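Local structure of D-isomer specific 2-hydroxyacid dehydrogenase family protein (Desulfovibrio vulgaris, 5TX7) at residues A259-L264 and N273-A278; Q105-L110 and V204-C209. The protein probably catalyses the NAD-dependent interconversion of a D-2-hydroxyacid and the matching 2-oxoacid, its exact substrate being unassigned. One frame throughout, in Å; residues are numbered along the deposited sequence.

Interaction 1 of 2, residues A259-L264 and N273-A278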
ATOM      1  N   ALA A 259      -7.089   0.313 -13.115  1.00 40.75           N
ATOM      2  CA  ALA A 259      -5.829   0.759 -13.664  1.00 39.44           C
ATOM      3  C   ALA A 259      -5.258   1.839 -12.762  1.00 39.42           C
ATOM      4  O   ALA A 259      -6.001   2.687 -12.286  1.00 38.40           O
ATOM      5  CB  ALA A 259      -6.027   1.276 -15.074  1.00 40.32           C
ATOM      6  N   GLY A 260      -3.936   1.779 -12.540  1.00 39.20           N
ATOM      7  CA  GLY A 260      -3.201   2.718 -11.714  1.00 37.47           C
ATOM      8  C   GLY A 260      -2.108   3.340 -12.568  1.00 37.57           C
ATOM      9  O   GLY A 260      -1.187   2.654 -12.996  1.00 36.47           O
ATOM     10  N   LEU A 261      -2.192   4.640 -12.800  1.00 40.35           N
ATOM     11  CA  LEU A 261      -1.337   5.302 -13.780  1.00 41.11           C
ATOM     12  C   LEU A 261      -0.659   6.505 -13.154  1.00 41.30           C
ATOM     13  O   LEU A 261      -1.322   7.386 -12.632  1.00 45.00           O
ATOM     14  CB  LEU A 261      -2.171   5.736 -14.980  1.00 41.25           C
ATOM     15  CG  LEU A 261      -3.077   4.664 -15.584  1.00 42.71           C
ATOM     16  CD1 LEU A 261      -3.925   5.300 -16.678  1.00 44.01           C
ATOM     17  CD2 LEU A 261      -2.291   3.492 -16.139  1.00 41.27           C
ATOM     18  N   ASP A 262       0.669   6.517 -13.170  1.00 42.08           N
ATOM     19  CA  ASP A 262       1.421   7.667 -12.722  1.00 43.11           C
ATOM     20  C   ASP A 262       1.918   8.553 -13.898  1.00 47.81           C
ATOM     21  O   ASP A 262       2.468   9.638 -13.703  1.00 46.58           O
ATOM     22  CB  ASP A 262       2.585   7.215 -11.875  1.00 43.09           C
ATOM     23  CG  ASP A 262       3.197   8.354 -11.103  1.00 42.85           C
ATOM     24  OD1 ASP A 262       2.450   9.079 -10.384  1.00 41.01           O
ATOM     25  OD2 ASP A 262       4.428   8.547 -11.269  1.00 41.34           O
ATOM     26  N   VAL A 263       1.699   8.088 -15.118  1.00 47.16           N
ATOM     27  CA  VAL A 263       2.106   8.797 -16.300  1.00 46.71           C
ATOM     28  C   VAL A 263       0.994   8.681 -17.325  1.00 48.61           C
ATOM     29  O   VAL A 263       0.166   7.763 -17.248  1.00 47.75           O
ATOM     30  CB  VAL A 263       3.422   8.233 -16.847  1.00 44.83           C
ATOM     31  CG1 VAL A 263       4.549   8.420 -15.837  1.00 41.93           C
ATOM     32  CG2 VAL A 263       3.261   6.760 -17.205  1.00 45.99           C
ATOM     33  N   LEU A 264       0.993   9.634 -18.250  1.00 48.37           N
ATOM     34  CA  LEU A 264       0.051   9.711 -19.375  1.00 49.98           C
ATOM     35  C   LEU A 264       0.798  10.245 -20.619  1.00 51.27           C
ATOM     36  O   LEU A 264       1.872  10.832 -20.508  1.00 48.94           O
ATOM     37  CB  LEU A 264      -1.128  10.613 -19.038  1.00 49.65           C
ATOM     38  CG  LEU A 264      -2.015  10.242 -17.849  1.00 50.01           C
ATOM     39  CD1 LEU A 264      -3.048  11.377 -17.627  1.00 51.26           C
ATOM     40  CD2 LEU A 264      -2.750   8.936 -18.096  1.00 49.76           C
ATOM     41  N   ASN A 273      -9.224  13.529 -22.258  1.00 86.40           N
ATOM     42  CA  ASN A 273      -8.416  12.298 -22.249  1.00 81.39           C
ATOM     43  C   ASN A 273      -9.353  11.168 -21.821  1.00 75.60           C
ATOM     44  O   ASN A 273     -10.022  11.296 -20.795  1.00 73.94           O
ATOM     45  CB  ASN A 273      -7.244  12.423 -21.261  1.00 81.02           C
ATOM     46  CG  ASN A 273      -6.260  11.253 -21.337  1.00 81.41           C
ATOM     47  OD1 ASN A 273      -6.655  10.089 -21.292  1.00 81.02           O
ATOM     48  ND2 ASN A 273      -4.959  11.565 -21.426  1.00 84.48           N
ATOM     49  N   PRO A 274      -9.414  10.065 -22.598  1.00 73.20           N
ATOM     50  CA  PRO A 274     -10.399   9.021 -22.256  1.00 71.71           C
ATOM     51  C   PRO A 274     -10.162   8.374 -20.884  1.00 65.87           C
ATOM     52  O   PRO A 274     -11.110   7.901 -20.253  1.00 66.35           O
ATOM     53  CB  PRO A 274     -10.244   7.989 -23.388  1.00 73.37           C
ATOM     54  CG  PRO A 274      -8.873   8.231 -23.939  1.00 72.49           C
ATOM     55  CD  PRO A 274      -8.614   9.698 -23.787  1.00 72.90           C
ATOM     56  N   LEU A 275      -8.919   8.392 -20.401  1.00 63.57           N
ATOM     57  CA  LEU A 275      -8.597   7.835 -19.084  1.00 60.76           C
ATOM     58  C   LEU A 275      -9.115   8.649 -17.899  1.00 60.88           C
ATOM     59  O   LEU A 275      -9.240   8.097 -16.801  1.00 60.79           O
ATOM     60  CB  LEU A 275      -7.096   7.543 -18.974  1.00 58.29           C
ATOM     61  CG  LEU A 275      -6.624   6.455 -19.965  1.00 57.19           C
ATOM     62  CD1 LEU A 275      -5.105   6.427 -20.073  1.00 56.05           C
ATOM     63  CD2 LEU A 275      -7.188   5.083 -19.621  1.00 54.40           C
ATOM     64  N   LEU A 276      -9.470   9.916 -18.115  1.00 64.53           N
ATOM     65  CA  LEU A 276     -10.118  10.737 -17.072  1.00 65.61           C
ATOM     66  C   LEU A 276     -11.634  10.532 -16.952  1.00 65.92           C
ATOM     67  O   LEU A 276     -12.227  10.941 -15.955  1.00 65.76           O
ATOM     68  CB  LEU A 276      -9.795  12.218 -17.268  1.00 68.54           C
ATOM     69  CG  LEU A 276      -8.384  12.604 -16.865  1.00 71.82           C
ATOM     70  CD1 LEU A 276      -8.012  13.949 -17.468  1.00 74.59           C
ATOM     71  CD2 LEU A 276      -8.230  12.658 -15.344  1.00 75.70           C
ATOM     72  N   SER A 277     -12.251   9.912 -17.956  1.00 66.39           N
ATOM     73  CA  SER A 277     -13.680   9.564 -17.916  1.00 69.21           C
ATOM     74  C   SER A 277     -13.921   8.082 -17.605  1.00 67.40           C
ATOM     75  O   SER A 277     -15.079   7.669 -17.445  1.00 69.04           O
ATOM     76  CB  SER A 277     -14.340   9.891 -19.265  1.00 72.00           C
ATOM     77  OG  SER A 277     -13.952  11.168 -19.737  1.00 75.06           O
ATOM     78  N   ALA A 278     -12.853   7.288 -17.546  1.00 63.36           N
ATOM     79  CA  ALA A 278     -12.973   5.832 -17.393  1.00 62.39           C
ATOM     80  C   ALA A 278     -13.211   5.463 -15.936  1.00 59.16           C
ATOM     81  O   ALA A 278     -12.598   6.057 -15.038  1.00 58.96           O
ATOM     82  CB  ALA A 278     -11.704   5.131 -17.888  1.00 61.43           C
TER

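Interaction 2 of 2, residues Q105-L110 and V204-C209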
ATOM      1  N   GLN A 105       7.492   0.703  -4.720  1.00 35.25           N
ATOM      2  CA  GLN A 105       6.472   0.938  -3.706  1.00 36.00           C
ATOM      3  C   GLN A 105       5.243   1.694  -4.211  1.00 37.19           C
ATOM      4  O   GLN A 105       4.139   1.468  -3.699  1.00 37.74           O
ATOM      5  CB  GLN A 105       7.070   1.652  -2.497  1.00 37.41           C
ATOM      6  CG  GLN A 105       8.026   0.723  -1.765  1.00 38.34           C
ATOM      7  CD  GLN A 105       8.708   1.343  -0.582  1.00 39.82           C
ATOM      8  OE1 GLN A 105       8.188   2.267   0.057  1.00 44.97           O
ATOM      9  NE2 GLN A 105       9.889   0.835  -0.271  1.00 41.21           N
ATOM     10  N   HIS A 106       5.416   2.589  -5.189  1.00 36.20           N
ATOM     11  CA  HIS A 106       4.252   3.279  -5.768  1.00 37.04           C
ATOM     12  C   HIS A 106       3.332   2.323  -6.576  1.00 36.19           C
ATOM     13  O   HIS A 106       2.103   2.488  -6.583  1.00 34.76           O
ATOM     14  CB  HIS A 106       4.669   4.482  -6.633  1.00 38.24           C
ATOM     15  CG  HIS A 106       3.552   5.435  -6.897  1.00 37.92           C
ATOM     16  ND1 HIS A 106       2.933   6.149  -5.893  1.00 39.38           N
ATOM     17  CD2 HIS A 106       2.924   5.781  -8.045  1.00 39.87           C
ATOM     18  CE1 HIS A 106       1.971   6.893  -6.413  1.00 40.48           C
ATOM     19  NE2 HIS A 106       1.959   6.706  -7.721  1.00 40.34           N
ATOM     20  N   VAL A 107       3.935   1.321  -7.228  1.00 35.42           N
ATOM     21  CA  VAL A 107       3.173   0.263  -7.908  1.00 36.19           C
ATOM     22  C   VAL A 107       2.156  -0.379  -6.929  1.00 37.74           C
ATOM     23  O   VAL A 107       0.962  -0.554  -7.273  1.00 35.18           O
ATOM     24  CB  VAL A 107       4.109  -0.816  -8.509  1.00 37.43           C
ATOM     25  CG1 VAL A 107       3.341  -2.085  -8.942  1.00 37.85           C
ATOM     26  CG2 VAL A 107       4.890  -0.253  -9.672  1.00 36.73           C
ATOM     27  N   PHE A 108       2.650  -0.692  -5.718  1.00 35.79           N
ATOM     28  CA  PHE A 108       1.823  -1.280  -4.679  1.00 36.27           C
ATOM     29  C   PHE A 108       0.898  -0.302  -3.947  1.00 36.80           C
ATOM     30  O   PHE A 108      -0.166  -0.716  -3.476  1.00 37.29           O
ATOM     31  CB  PHE A 108       2.680  -2.134  -3.717  1.00 35.79           C
ATOM     32  CG  PHE A 108       3.214  -3.359  -4.380  1.00 35.86           C
ATOM     33  CD1 PHE A 108       2.382  -4.465  -4.578  1.00 35.62           C
ATOM     34  CD2 PHE A 108       4.500  -3.383  -4.909  1.00 36.94           C
ATOM     35  CE1 PHE A 108       2.820  -5.585  -5.233  1.00 34.90           C
ATOM     36  CE2 PHE A 108       4.957  -4.510  -5.584  1.00 37.31           C
ATOM     37  CZ  PHE A 108       4.115  -5.608  -5.752  1.00 37.28           C
ATOM     38  N   ALA A 109       1.270   0.973  -3.863  1.00 35.90           N
ATOM     39  CA  ALA A 109       0.341   1.982  -3.367  1.00 36.59           C
ATOM     40  C   ALA A 109      -0.860   2.111  -4.325  1.00 38.05           C
ATOM     41  O   ALA A 109      -2.005   2.146  -3.885  1.00 40.29           O
ATOM     42  CB  ALA A 109       1.029   3.317  -3.198  1.00 37.29           C
ATOM     43  N   LEU A 110      -0.605   2.139  -5.626  1.00 37.88           N
ATOM     44  CA  LEU A 110      -1.711   2.184  -6.614  1.00 37.63           C
ATOM     45  C   LEU A 110      -2.559   0.901  -6.575  1.00 36.67           C
ATOM     46  O   LEU A 110      -3.789   0.951  -6.512  1.00 37.32           O
ATOM     47  CB  LEU A 110      -1.170   2.392  -8.027  1.00 36.51           C
ATOM     48  CG  LEU A 110      -0.489   3.744  -8.284  1.00 37.18           C
ATOM     49  CD1 LEU A 110       0.347   3.691  -9.548  1.00 38.82           C
ATOM     50  CD2 LEU A 110      -1.485   4.875  -8.413  1.00 38.27           C
ATOM     51  N   VAL A 204      -2.259  -9.203 -12.577  1.00 38.81           N
ATOM     52  CA  VAL A 204      -1.802  -7.832 -12.455  1.00 37.71           C
ATOM     53  C   VAL A 204      -0.609  -7.682 -13.368  1.00 37.03           C
ATOM     54  O   VAL A 204       0.316  -8.471 -13.292  1.00 37.86           O
ATOM     55  CB  VAL A 204      -1.324  -7.495 -11.028  1.00 38.90           C
ATOM     56  CG1 VAL A 204      -0.887  -6.028 -10.939  1.00 38.74           C
ATOM     57  CG2 VAL A 204      -2.400  -7.816 -10.010  1.00 39.67           C
ATOM     58  N   VAL A 205      -0.618  -6.646 -14.196  1.00 37.91           N
ATOM     59  CA  VAL A 205       0.492  -6.336 -15.065  1.00 37.62           C
ATOM     60  C   VAL A 205       1.071  -5.003 -14.638  1.00 38.44           C
ATOM     61  O   VAL A 205       0.330  -4.035 -14.583  1.00 39.56           O
ATOM     62  CB  VAL A 205       0.027  -6.194 -16.532  1.00 38.88           C
ATOM     63  CG1 VAL A 205       1.157  -5.651 -17.406  1.00 39.79           C
ATOM     64  CG2 VAL A 205      -0.380  -7.542 -17.069  1.00 41.38           C
ATOM     65  N   SER A 206       2.388  -4.950 -14.404  1.00 38.57           N
ATOM     66  CA  SER A 206       3.085  -3.708 -14.140  1.00 37.73           C
ATOM     67  C   SER A 206       4.194  -3.436 -15.155  1.00 39.07           C
ATOM     68  O   SER A 206       5.008  -4.315 -15.425  1.00 41.63           O
ATOM     69  CB  SER A 206       3.684  -3.740 -12.748  1.00 38.40           C
ATOM     70  OG  SER A 206       4.176  -2.441 -12.398  1.00 40.93           O
ATOM     71  N   LEU A 207       4.261  -2.203 -15.671  1.00 39.00           N
ATOM     72  CA  LEU A 207       5.203  -1.833 -16.736  1.00 38.65           C
ATOM     73  C   LEU A 207       6.478  -1.201 -16.200  1.00 41.18           C
ATOM     74  O   LEU A 207       6.427  -0.259 -15.402  1.00 41.76           O
ATOM     75  CB  LEU A 207       4.537  -0.867 -17.718  1.00 39.35           C
ATOM     76  CG  LEU A 207       3.228  -1.346 -18.369  1.00 37.75           C
ATOM     77  CD1 LEU A 207       2.814  -0.362 -19.458  1.00 40.29           C
ATOM     78  CD2 LEU A 207       3.312  -2.759 -18.940  1.00 35.85           C
ATOM     79  N   HIS A 208       7.623  -1.724 -16.643  1.00 43.35           N
ATOM     80  CA  HIS A 208       8.943  -1.301 -16.152  1.00 45.54           C
ATOM     81  C   HIS A 208      10.015  -1.314 -17.243  1.00 50.35           C
ATOM     82  O   HIS A 208      11.173  -1.653 -16.986  1.00 54.06           O
ATOM     83  CB  HIS A 208       9.368  -2.200 -14.986  1.00 43.74           C
ATOM     84  CG  HIS A 208       8.432  -2.135 -13.834  1.00 40.05           C
ATOM     85  ND1 HIS A 208       8.429  -1.071 -12.961  1.00 40.91           N
ATOM     86  CD2 HIS A 208       7.405  -2.933 -13.465  1.00 37.31           C
ATOM     87  CE1 HIS A 208       7.472  -1.236 -12.071  1.00 38.60           C
ATOM     88  NE2 HIS A 208       6.833  -2.362 -12.357  1.00 37.58           N
ATOM     89  N   CYS A 209       9.617  -0.915 -18.446  1.00 51.94           N
ATOM     90  CA  CYS A 209      10.469  -0.966 -19.626  1.00 54.87           C
ATOM     91  C   CYS A 209      10.608   0.426 -20.240  1.00 58.09           C
ATOM     92  O   CYS A 209       9.720   1.275 -20.086  1.00 57.24           O
ATOM     93  CB  CYS A 209       9.912  -1.945 -20.666  1.00 54.97           C
ATOM     94  SG  CYS A 209       8.199  -1.654 -21.187  1.00 54.63           S
TER

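Interaction 1 of 2, residues A259-L264 and N273-A278
Leu275 reaches across from the short helix 274-277 and sets one methyl, CD1, against two leucines of the segment 259-264. The apolar contact is closest at Leu261, whose CD1 lies 3.8 Å from Leu275 CD1; these two side chains cross at about a right angle. Leu264 joins from the loop after the strand, its CD2 4.0 Å from Leu275 CD1, and here the side chains run past one another in opposite directions. In Leu275, chi1 of -64° sets CG beside the backbone N, and the extended second torsion (166°) then carries CD1 out to both partners. A looser contact is made by Leu264 CD1, which stands 4.3 Å from the amide nitrogen ND2 of Asn273.

No hydrogen bond joins the two segments; within 273-278, however, Asn273 caps the short helix at its N-terminus: Leu275 N donates to Asn273 OD1 over 3.0 Å, meeting a lone pair in the carbonyl plane. The cap probably helps to hold the turn from which Leu275 projects.

Strand 256-261, helix 274-277 and strand 281-283 form a beta-alpha-beta unit at one edge of the seven-stranded parallel sheet, and this contact packs the crossover helix on its first strand. Glu244 of helix 244-253 touches both Leu264 and Leu275, while Trp130 of the second subunit packs on Leu264.

Interaction 2 of 2, residues Q105-L110 and V204-C209
Val107 sets both methyls against Ser206 and one of them, CG2, against His208, where helix 100-116 passes over the end of strand 204-207. Its CB points from the helix toward the strand, and the backbones come closest here, with the CA atoms of Val107 and Ser206 7.4 Å apart. From CB the side chain forks. CG1, anti to the backbone N (chi1 167°), comes 3.6 Å from Ser206 OG and more loosely approaches Ser206 CB. The other branch, CG2, lies beside the backbone N and touches both partners: it too is 3.6 Å from Ser206 OG, and it stands 3.7 Å from His208 CE1. The hydroxyl oxygen therefore faces both methyls at equal distance. Toward the imidazole, CG2 arrives at the edge, level with the ring, so the valine borders the ring instead of stacking on it.

Ser206 OG and His208 NE2 are joined by a hydrogen bond of 2.7 Å, the direction of which is not settled. It links the last part of the strand to the residue just beyond it and tethers the ring at its NE2 corner. His208 also touches Thr159 and Val163 of helix 158-169, and Ile234 of the neighbouring strand 231-235 packs on Val107.

Chemically, the contact is apolar on the helix side and polar on the strand side, with no hydrogen bond between them. The serine-histidine bond gives the buried hydroxyl a polar partner, consistent with its lying against a valine; the packing joins helix to strand, while the internal bond probably limits rotation of the imidazole.

Interactions 1 and 2 lie on the same seven-stranded parallel sheet, their centres 14 Å apart, in the Rossmann-type NAD-binding domain. They follow in series along the chain: both segments of interaction 2 precede those of interaction 1. Strands 204-207 and 256-261 are separated in the sheet by strand 231-235. Leu110 CD1 lies 3.9 Å from Gly260 C, and His106 and Asp262 meet nearby, both hydrogen-bonding to Thr284. Helix 100-116 thus touches both strand 204-207 and strand 256-261, the first strand of the edge crossover. In both interactions some residues of the segments (Gln105 and Leu110; Leu264 and Leu276) also meet the second subunit, so core and dimer interface adjoin.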